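Local coordinates for uncharacterized protein (Uncultured organism, PDB 5IBZ) that is a putative cyclase-family enzyme, possibly with arylformamidase activity, that binds acetylphosphate in a pocket in the crystal, at residues A251-P256 against P266-L271; Y176-A181 against T227-D232. All blocks are in the same frame, centred on the assembly; numbering follows the deposited sequence.

Interaction 1 of 2, residues A251-P256 against P266-L271; sequences ALERVP and PVHGNL. With UVW (acetylphosphate), chain F.
E253, in the irregular loop A251-P256, faces the first turn of the helix that begins at P266, its CA 6.3 Å from that of V267. The E253 carboxylate lies over the start of this helix and takes up two backbone N-H groups of the first turn: V267 N reaches OE1 at 3.1 Å, on the syn side but 34° out of the carboxylate plane, and H268 N reaches OE2 at 2.8 Å from above that plane. OE2 also accepts from H268 ND1 in a very short, nearly straight bond of 2.5 Å, with carboxylate and imidazole almost coplanar, 14° apart. E253 CG sits between its backbone N and carbonyl carbon (chi1 75°), and the extended chain beyond it carries the carboxylate to the helix. V267 packs its CB 3.7 Å from E253 CB, while L252 CD2 meets L271 CD1 at 4.0 Å, the two leucines crossing at about a right angle. The opposite ring nitrogen, H268 NE2, donates to acetylphosphate O2P at 2.5 Å; H119 and R69 also bind this ligand. An alanine in place of E253 would probably leave ND1 and the two helix N-H groups without their acceptor and the imidazole freer to turn. With ND1 held by E253, the carboxylate acts from the second shell to set the ring's rotation, with NE2 turned to the phosphate oxygen O2P.

Interaction 2 of 2, residues Y176-A181 against T227-D232; sequences YTITRA and TGIGSD
Y176-A181 and T227-D232 run side by side, their end-to-end directions 28° apart, and pair as a short parallel two-stranded sheet with T177 opposite G228 and I178 opposite I229. I178 is held through both its backbone N and its O: the N donates to G228 O at 2.8 Å in a nearly straight bond, and the O accepts from G230 N at 2.9 Å. Y176 O takes two donors, G228 N nearly along the C=O axis and the T227 hydroxyl OG1 at 2.8 Å, tilted 23° from the carbonyl plane. T227 OG1 stands anti to its backbone N (chi1 -177°), which turns it to that carbonyl. On one face T177 CG2 lies 3.6 Å from G230 CA, where a CB on G230 would probably collide with that methyl; on the other, I178 CB and I229 CG2 meet at 4.2 Å. Past the strands, T179 OG1 accepts from D182 N, N-capping helix 180-190. D232 OD1 accepts from R180 N at 2.9 Å, and a water joins D232 OD2 to A181 N. The R180 guanidinium leads away to a salt bridge with E239, while a second water links its NH1 to D232 O. Two acidic or hydroxyl side chains thus meet N-H groups of the helix's first turn, and the negative charge of D232 would probably be favoured by the helix dipole there.

How the interactions relate
I229 joins the two contacts: L252 O lies 3.0 Å from I229 N, and R254 N 2.9 Å from I229 O, both probable backbone hydrogen bonds. The loop 251-256 of interaction 1 therefore runs beside strand 228-229 of interaction 2, whose other edge pairs with 177-178. R254 CG also packs on T177 OG1. Interaction 1 is buried and ends at the ligand, centred on the E253 carboxylate; interaction 2 is only partly buried, relies mainly on backbone pairing, and reaches water at D232. In each, a carboxylate meets backbone N-H at a helix start: E253 takes two directly and an imidazole besides, D232 takes one directly and another through water.

Interaction 1 of 2, residues A251-P256 against P266-L271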
# COMPACT_ATOMS: atom_id res chain seq x y z
N ALA B 251 -17.62 -16.53 2.47
CA ALA B 251 -17.19 -17.52 1.48
C ALA B 251 -18.27 -18.02 0.52
O ALA B 251 -18.00 -18.92 -0.27
CB ALA B 251 -16.60 -18.70 2.20
N LEU B 252 -19.49 -17.48 0.64
CA LEU B 252 -20.69 -17.92 -0.10
C LEU B 252 -21.12 -19.35 0.23
O LEU B 252 -22.21 -19.56 0.77
CB LEU B 252 -20.52 -17.79 -1.62
CG LEU B 252 -21.79 -18.25 -2.38
CD1 LEU B 252 -23.04 -17.51 -1.92
CD2 LEU B 252 -21.60 -18.07 -3.88
N GLU B 253 -20.28 -20.32 -0.08
CA GLU B 253 -20.63 -21.69 0.29
C GLU B 253 -20.34 -21.94 1.76
O GLU B 253 -19.56 -21.22 2.39
CB GLU B 253 -19.91 -22.70 -0.60
CG GLU B 253 -18.47 -22.91 -0.34
CD GLU B 253 -17.87 -23.94 -1.34
OE1 GLU B 253 -18.17 -25.15 -1.28
OE2 GLU B 253 -17.12 -23.47 -2.22
N ARG B 254 -21.00 -22.96 2.29
CA ARG B 254 -20.78 -23.39 3.66
C ARG B 254 -19.33 -23.82 3.83
O ARG B 254 -18.77 -24.53 2.99
CB ARG B 254 -21.74 -24.53 4.01
CG ARG B 254 -21.78 -24.89 5.49
CD ARG B 254 -20.97 -26.12 5.83
NE ARG B 254 -21.12 -26.45 7.24
CZ ARG B 254 -20.36 -27.34 7.88
NH1 ARG B 254 -20.57 -27.60 9.16
NH2 ARG B 254 -19.41 -27.99 7.22
N VAL B 255 -18.71 -23.36 4.91
CA VAL B 255 -17.31 -23.66 5.21
C VAL B 255 -17.23 -24.50 6.48
O VAL B 255 -17.82 -24.13 7.49
CB VAL B 255 -16.49 -22.37 5.43
CG1 VAL B 255 -15.05 -22.71 5.83
CG2 VAL B 255 -16.52 -21.50 4.18
N PRO B 256 -16.49 -25.61 6.42
CA PRO B 256 -16.39 -26.52 7.57
C PRO B 256 -15.43 -26.05 8.63
O PRO B 256 -14.73 -25.06 8.41
CB PRO B 256 -15.88 -27.81 6.94
CG PRO B 256 -15.03 -27.34 5.84
CD PRO B 256 -15.77 -26.17 5.26
N PRO B 266 -16.21 -27.34 -3.15
CA PRO B 266 -16.68 -27.73 -4.46
C PRO B 266 -17.56 -26.66 -5.12
O PRO B 266 -17.52 -26.54 -6.34
CB PRO B 266 -17.48 -29.00 -4.18
CG PRO B 266 -17.87 -28.91 -2.74
CD PRO B 266 -16.71 -28.24 -2.09
N VAL B 267 -18.31 -25.88 -4.34
CA VAL B 267 -19.21 -24.89 -4.95
C VAL B 267 -18.41 -23.79 -5.66
O VAL B 267 -18.78 -23.36 -6.75
CB VAL B 267 -20.17 -24.26 -3.91
CG1 VAL B 267 -21.04 -23.18 -4.54
CG2 VAL B 267 -21.04 -25.36 -3.28
N HIS B 268 -17.32 -23.33 -5.05
CA HIS B 268 -16.44 -22.36 -5.72
C HIS B 268 -16.00 -22.86 -7.08
O HIS B 268 -16.07 -22.16 -8.09
CB HIS B 268 -15.19 -22.10 -4.89
CG HIS B 268 -15.37 -21.06 -3.84
ND1 HIS B 268 -16.01 -21.31 -2.65
CD2 HIS B 268 -15.00 -19.76 -3.81
CE1 HIS B 268 -16.02 -20.21 -1.93
NE2 HIS B 268 -15.42 -19.25 -2.61
N GLY B 269 -15.53 -24.10 -7.10
CA GLY B 269 -15.04 -24.70 -8.32
C GLY B 269 -16.13 -24.84 -9.35
O GLY B 269 -15.94 -24.49 -10.53
N ASN B 270 -17.27 -25.37 -8.94
CA ASN B 270 -18.36 -25.59 -9.89
C ASN B 270 -18.91 -24.26 -10.41
O ASN B 270 -19.16 -24.13 -11.60
CB ASN B 270 -19.50 -26.40 -9.25
CG ASN B 270 -19.14 -27.87 -9.01
OD1 ASN B 270 -19.66 -28.49 -8.09
ND2 ASN B 270 -18.28 -28.43 -9.84
N LEU B 271 -19.10 -23.27 -9.54
CA LEU B 271 -19.66 -22.02 -10.03
C LEU B 271 -18.69 -21.27 -10.94
O LEU B 271 -19.03 -20.89 -12.06
CB LEU B 271 -20.07 -21.11 -8.88
CG LEU B 271 -21.28 -21.58 -8.08
CD1 LEU B 271 -21.65 -20.51 -7.04
CD2 LEU B 271 -22.48 -21.95 -8.92
C1 UVW F . -11.76 -18.07 0.71
O1 UVW F . -10.85 -17.32 0.62
C1M UVW F . -11.67 -19.28 1.63
O2 UVW F . -12.93 -17.87 -0.03
P UVW F . -13.10 -16.70 -1.17
O1P UVW F . -11.92 -16.67 -2.10
O2P UVW F . -14.37 -17.04 -1.92
O3P UVW F . -13.25 -15.34 -0.54

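Interaction 2 of 2, residues Y176-A181 against T227-D232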
# COMPACT_ATOMS: atom_id res chain seq x y z
N TYR B 176 -24.75 -23.72 9.21
CA TYR B 176 -25.89 -24.30 8.52
C TYR B 176 -25.68 -24.36 7.01
O TYR B 176 -25.27 -23.38 6.39
CB TYR B 176 -27.16 -23.52 8.83
CG TYR B 176 -28.35 -24.09 8.09
CD1 TYR B 176 -28.90 -25.30 8.47
CD2 TYR B 176 -28.90 -23.43 7.01
CE1 TYR B 176 -29.97 -25.85 7.79
CE2 TYR B 176 -29.98 -23.96 6.33
CZ TYR B 176 -30.51 -25.17 6.72
OH TYR B 176 -31.58 -25.73 6.05
N THR B 177 -25.95 -25.52 6.41
CA THR B 177 -25.87 -25.66 4.95
C THR B 177 -27.21 -25.32 4.30
O THR B 177 -28.21 -26.00 4.49
CB THR B 177 -25.43 -27.08 4.55
OG1 THR B 177 -24.12 -27.35 5.06
CG2 THR B 177 -25.41 -27.22 3.02
N ILE B 178 -27.21 -24.24 3.52
CA ILE B 178 -28.39 -23.80 2.79
C ILE B 178 -28.54 -24.62 1.52
O ILE B 178 -27.64 -24.68 0.69
CB ILE B 178 -28.30 -22.30 2.47
CG1 ILE B 178 -28.19 -21.50 3.76
CG2 ILE B 178 -29.52 -21.85 1.66
CD1 ILE B 178 -27.76 -20.05 3.55
N THR B 179 -29.69 -25.24 1.38
CA THR B 179 -29.97 -26.20 0.32
C THR B 179 -30.83 -25.64 -0.79
O THR B 179 -31.45 -24.58 -0.66
CB THR B 179 -30.71 -27.41 0.89
OG1 THR B 179 -31.99 -26.96 1.37
CG2 THR B 179 -29.92 -28.06 2.02
N ARG B 180 -30.93 -26.41 -1.87
CA ARG B 180 -31.88 -26.13 -2.94
C ARG B 180 -33.30 -25.96 -2.38
O ARG B 180 -34.02 -25.02 -2.75
CB ARG B 180 -31.88 -27.27 -3.96
CG ARG B 180 -32.88 -27.08 -5.12
CD ARG B 180 -33.05 -28.37 -5.93
NE ARG B 180 -34.01 -28.17 -7.03
CZ ARG B 180 -33.68 -28.00 -8.31
NH1 ARG B 180 -32.41 -28.09 -8.71
NH2 ARG B 180 -34.63 -27.78 -9.20
N ALA B 181 -33.72 -26.86 -1.51
CA ALA B 181 -35.06 -26.82 -0.97
C ALA B 181 -35.28 -25.55 -0.15
O ALA B 181 -36.36 -24.97 -0.19
CB ALA B 181 -35.32 -28.05 -0.13
N THR B 227 -22.04 -20.68 7.99
CA THR B 227 -23.21 -20.97 7.17
C THR B 227 -23.04 -20.51 5.72
O THR B 227 -22.43 -19.49 5.45
CB THR B 227 -24.49 -20.32 7.76
OG1 THR B 227 -25.64 -20.70 6.98
CG2 THR B 227 -24.39 -18.82 7.79
N GLY B 228 -23.57 -21.29 4.78
CA GLY B 228 -23.57 -20.87 3.38
C GLY B 228 -24.23 -21.92 2.52
O GLY B 228 -24.77 -22.91 3.04
N ILE B 229 -24.21 -21.72 1.20
CA ILE B 229 -24.86 -22.66 0.31
C ILE B 229 -24.07 -23.95 0.14
O ILE B 229 -22.84 -23.99 0.24
CB ILE B 229 -25.16 -22.03 -1.09
CG1 ILE B 229 -23.89 -21.57 -1.81
CG2 ILE B 229 -26.17 -20.91 -0.90
CD1 ILE B 229 -24.12 -21.13 -3.26
N GLY B 230 -24.82 -25.04 -0.07
CA GLY B 230 -24.24 -26.35 -0.25
C GLY B 230 -24.21 -26.82 -1.69
O GLY B 230 -24.66 -26.13 -2.60
N SER B 231 -23.66 -28.01 -1.89
CA SER B 231 -23.42 -28.51 -3.24
C SER B 231 -24.70 -28.70 -4.07
O SER B 231 -24.65 -28.58 -5.29
CB SER B 231 -22.65 -29.82 -3.19
OG SER B 231 -23.41 -30.80 -2.52
N ASP B 232 -25.84 -29.00 -3.45
CA ASP B 232 -27.03 -29.27 -4.26
C ASP B 232 -27.71 -27.98 -4.72
O ASP B 232 -28.72 -28.03 -5.44
CB ASP B 232 -28.00 -30.22 -3.52
CG ASP B 232 -29.03 -29.53 -2.64
OD1 ASP B 232 -28.87 -28.36 -2.25
OD2 ASP B 232 -30.02 -30.22 -2.30
O HOH W 1 -30.11 -29.19 -7.34
O HOH W 2 -32.42 -29.63 -1.21